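Local coordinates for protein thiamin pyrophosphokinase (Geobacillus thermodenitrificans, PDB 3K94) that probably catalyses the ATP-dependent transfer of pyrophosphate to thiamin, yielding the cofactor thiamin diphosphate, at residues B[18-23]-B[97-102]. Numbering follows the deposited sequence.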
ATOM      1  N   ARG B  18      23.431   2.586   0.603  1.00 28.01           N
ATOM      2  CA  ARG B  18      24.712   2.749  -0.057  1.00 30.41           C
ATOM      3  C   ARG B  18      24.551   2.598  -1.559  1.00 30.32           C
ATOM      4  O   ARG B  18      25.302   3.180  -2.335  1.00 29.31           O
ATOM      5  CB  ARG B  18      25.726   1.740   0.464  1.00 37.28           C
ATOM      6  CG  ARG B  18      26.108   1.951   1.915  1.00 43.32           C
ATOM      7  CD  ARG B  18      27.007   0.831   2.383  1.00 50.95           C
ATOM      8  NE  ARG B  18      26.723  -0.397   1.650  1.00 58.65           N
ATOM      9  CZ  ARG B  18      27.134  -1.605   2.021  1.00 64.63           C
ATOM     10  NH1 ARG B  18      27.850  -1.754   3.129  1.00 66.63           N
ATOM     11  NH2 ARG B  18      26.825  -2.665   1.282  1.00 64.08           N
ATOM     12  N   PHE B  19      23.563   1.825  -1.980  1.00 27.65           N
ATOM     13  CA  PHE B  19      23.396   1.600  -3.412  1.00 31.03           C
ATOM     14  C   PHE B  19      22.588   2.704  -4.065  1.00 28.46           C
ATOM     15  O   PHE B  19      22.471   2.756  -5.285  1.00 31.66           O
ATOM     16  CB  PHE B  19      22.819   0.209  -3.690  1.00 38.75           C
ATOM     17  CG  PHE B  19      23.770  -0.900  -3.341  1.00 52.24           C
ATOM     18  CD1 PHE B  19      24.953  -1.062  -4.055  1.00 56.97           C
ATOM     19  CD2 PHE B  19      23.508  -1.758  -2.286  1.00 58.16           C
ATOM     20  CE1 PHE B  19      25.848  -2.066  -3.732  1.00 60.41           C
ATOM     21  CE2 PHE B  19      24.396  -2.772  -1.962  1.00 62.74           C
ATOM     22  CZ  PHE B  19      25.570  -2.923  -2.685  1.00 62.68           C
ATOM     23  N   TYR B  20      22.058   3.606  -3.244  1.00 24.59           N
ATOM     24  CA  TYR B  20      21.340   4.767  -3.755  1.00 26.81           C
ATOM     25  C   TYR B  20      22.122   6.053  -3.534  1.00 27.11           C
ATOM     26  O   TYR B  20      21.589   7.146  -3.700  1.00 30.95           O
ATOM     27  CB  TYR B  20      19.947   4.867  -3.122  1.00 29.86           C
ATOM     28  CG  TYR B  20      19.011   3.801  -3.639  1.00 30.05           C
ATOM     29  CD1 TYR B  20      18.233   4.020  -4.769  1.00 30.58           C
ATOM     30  CD2 TYR B  20      18.944   2.554  -3.025  1.00 26.07           C
ATOM     31  CE1 TYR B  20      17.381   3.026  -5.256  1.00 29.08           C
ATOM     32  CE2 TYR B  20      18.113   1.557  -3.517  1.00 24.35           C
ATOM     33  CZ  TYR B  20      17.329   1.805  -4.617  1.00 26.77           C
ATOM     34  OH  TYR B  20      16.504   0.814  -5.084  1.00 29.06           O
ATOM     35  N   ASP B  21      23.388   5.921  -3.162  1.00 26.39           N
ATOM     36  CA  ASP B  21      24.225   7.091  -2.870  1.00 24.96           C
ATOM     37  C   ASP B  21      25.046   7.479  -4.099  1.00 26.92           C
ATOM     38  O   ASP B  21      25.328   6.649  -4.942  1.00 30.20           O
ATOM     39  CB  ASP B  21      25.138   6.791  -1.681  1.00 24.59           C
ATOM     40  CG  ASP B  21      25.967   7.992  -1.252  1.00 27.56           C
ATOM     41  OD1 ASP B  21      25.493   9.146  -1.370  1.00 25.19           O
ATOM     42  OD2 ASP B  21      27.095   7.764  -0.785  1.00 27.98           O
ATOM     43  N   GLY B  22      25.422   8.744  -4.209  1.00 28.63           N
ATOM     44  CA  GLY B  22      26.219   9.189  -5.342  1.00 27.53           C
ATOM     45  C   GLY B  22      26.492  10.672  -5.215  1.00 32.02           C
ATOM     46  O   GLY B  22      25.848  11.350  -4.409  1.00 27.30           O
ATOM     47  N   GLU B  23      27.432  11.194  -5.999  1.00 27.37           N
ATOM     48  CA  GLU B  23      27.825  12.592  -5.815  1.00 33.33           C
ATOM     49  C   GLU B  23      26.738  13.594  -6.229  1.00 30.54           C
ATOM     50  O   GLU B  23      26.788  14.756  -5.834  1.00 32.35           O
ATOM     51  CB  GLU B  23      29.167  12.894  -6.500  1.00 38.64           C
ATOM     52  CG  GLU B  23      29.157  12.694  -8.000  1.00 45.20           C
ATOM     53  CD  GLU B  23      30.499  13.015  -8.634  1.00 52.70           C
ATOM     54  OE1 GLU B  23      30.571  13.033  -9.884  1.00 55.12           O
ATOM     55  OE2 GLU B  23      31.475  13.248  -7.883  1.00 51.36           O
ATOM     56  N   ARG B  97      13.278  10.643  -4.577  1.00 20.06           N
ATOM     57  CA  ARG B  97      12.889   9.310  -4.097  1.00 21.10           C
ATOM     58  C   ARG B  97      12.573   9.372  -2.619  1.00 23.52           C
ATOM     59  O   ARG B  97      13.295  10.003  -1.847  1.00 24.47           O
ATOM     60  CB  ARG B  97      13.990   8.277  -4.360  1.00 20.64           C
ATOM     61  CG  ARG B  97      14.413   8.226  -5.824  1.00 23.42           C
ATOM     62  CD  ARG B  97      15.360   7.074  -6.119  1.00 26.01           C
ATOM     63  NE  ARG B  97      15.516   6.868  -7.562  1.00 28.08           N
ATOM     64  CZ  ARG B  97      16.506   7.367  -8.301  1.00 29.32           C
ATOM     65  NH1 ARG B  97      17.454   8.117  -7.745  1.00 26.81           N
ATOM     66  NH2 ARG B  97      16.550   7.111  -9.601  1.00 26.38           N
ATOM     67  N   LEU B  98      11.464   8.746  -2.240  1.00 22.89           N
ATOM     68  CA  LEU B  98      11.055   8.652  -0.849  1.00 19.60           C
ATOM     69  C   LEU B  98      11.301   7.236  -0.351  1.00 23.99           C
ATOM     70  O   LEU B  98      10.743   6.276  -0.887  1.00 22.19           O
ATOM     71  CB  LEU B  98       9.566   8.977  -0.700  1.00 20.39           C
ATOM     72  CG  LEU B  98       9.078  10.170  -1.519  1.00 25.10           C
ATOM     73  CD1 LEU B  98       7.612  10.412  -1.261  1.00 23.39           C
ATOM     74  CD2 LEU B  98       9.924  11.439  -1.212  1.00 24.24           C
ATOM     75  N   PHE B  99      12.141   7.123   0.669  1.00 21.44           N
ATOM     76  CA  PHE B  99      12.463   5.869   1.317  1.00 17.94           C
ATOM     77  C   PHE B  99      11.819   5.888   2.694  1.00 18.41           C
ATOM     78  O   PHE B  99      11.487   6.950   3.207  1.00 21.35           O
ATOM     79  CB  PHE B  99      13.977   5.729   1.474  1.00 14.44           C
ATOM     80  CG  PHE B  99      14.736   5.757   0.175  1.00 18.25           C
ATOM     81  CD1 PHE B  99      15.200   6.945  -0.343  1.00 16.61           C
ATOM     82  CD2 PHE B  99      14.968   4.588  -0.539  1.00 21.45           C
ATOM     83  CE1 PHE B  99      15.899   6.980  -1.539  1.00 19.18           C
ATOM     84  CE2 PHE B  99      15.659   4.610  -1.726  1.00 22.92           C
ATOM     85  CZ  PHE B  99      16.132   5.813  -2.232  1.00 25.96           C
ATOM     86  N   GLY B 100      11.647   4.718   3.298  1.00 18.14           N
ATOM     87  CA  GLY B 100      10.997   4.647   4.593  1.00 19.56           C
ATOM     88  C   GLY B 100       9.571   5.186   4.561  1.00 19.94           C
ATOM     89  O   GLY B 100       9.054   5.665   5.568  1.00 19.31           O
ATOM     90  N   ALA B 101       8.928   5.107   3.407  1.00 21.19           N
ATOM     91  CA  ALA B 101       7.577   5.633   3.272  1.00 22.58           C
ATOM     92  C   ALA B 101       6.514   4.518   3.172  1.00 23.72           C
ATOM     93  O   ALA B 101       5.346   4.801   2.934  1.00 21.09           O
ATOM     94  CB  ALA B 101       7.493   6.586   2.072  1.00 21.58           C
ATOM     95  N   THR B 102       6.930   3.264   3.357  1.00 20.92           N
ATOM     96  CA  THR B 102       6.021   2.130   3.283  1.00 26.03           C
ATOM     97  C   THR B 102       6.038   1.315   4.572  1.00 26.86           C
ATOM     98  O   THR B 102       6.926   1.469   5.416  1.00 25.19           O
ATOM     99  CB  THR B 102       6.364   1.163   2.109  1.00 20.22           C
ATOM    100  OG1 THR B 102       7.635   0.541   2.346  1.00 20.84           O
ATOM    101  CG2 THR B 102       6.372   1.881   0.771  1.00 22.90           C
TER
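Tyr20 and Phe99 share a similar first torsion, each CG lying beside its own backbone N and anti to the carbonyl carbon (chi1 -72° and -60°), which aims the two rings into a T-shaped, edge-to-face pair. The phenylalanine supplies the edge: its CZ and CE2 come down on one face of the tyrosine, CE2 standing 3.9 Å above the plane, over the ring centre. Ring centroids are 5.1 Å apart and the planes inclined at 67°. Phe99 CZ lies 3.8 Å from both Tyr20 CG and Tyr20 CD1, at the end of the ring next to CB. Arg97 CD approaches the same ring obliquely, 4.4 Å from Tyr20 CD1, while its guanidinium group is engaged elsewhere, in a salt bridge with Glu125 and a hydrogen bond to His4. With an alanine at Tyr20, the edge of Phe99 is likely to lose the ring face it rests on, opening a gap beside CZ and CE2 and leaving His4 as its other aromatic partner. No hydrogen bond joins the segments; the aromatic pair packs the loop between strands 4-6 and 28-30 against strand 97-99, whose parallel neighbours 4-6 and 125-128 also touch Tyr20 through His4 and Val127, in the alpha/beta catalytic domain of thiamin pyrophosphokinases.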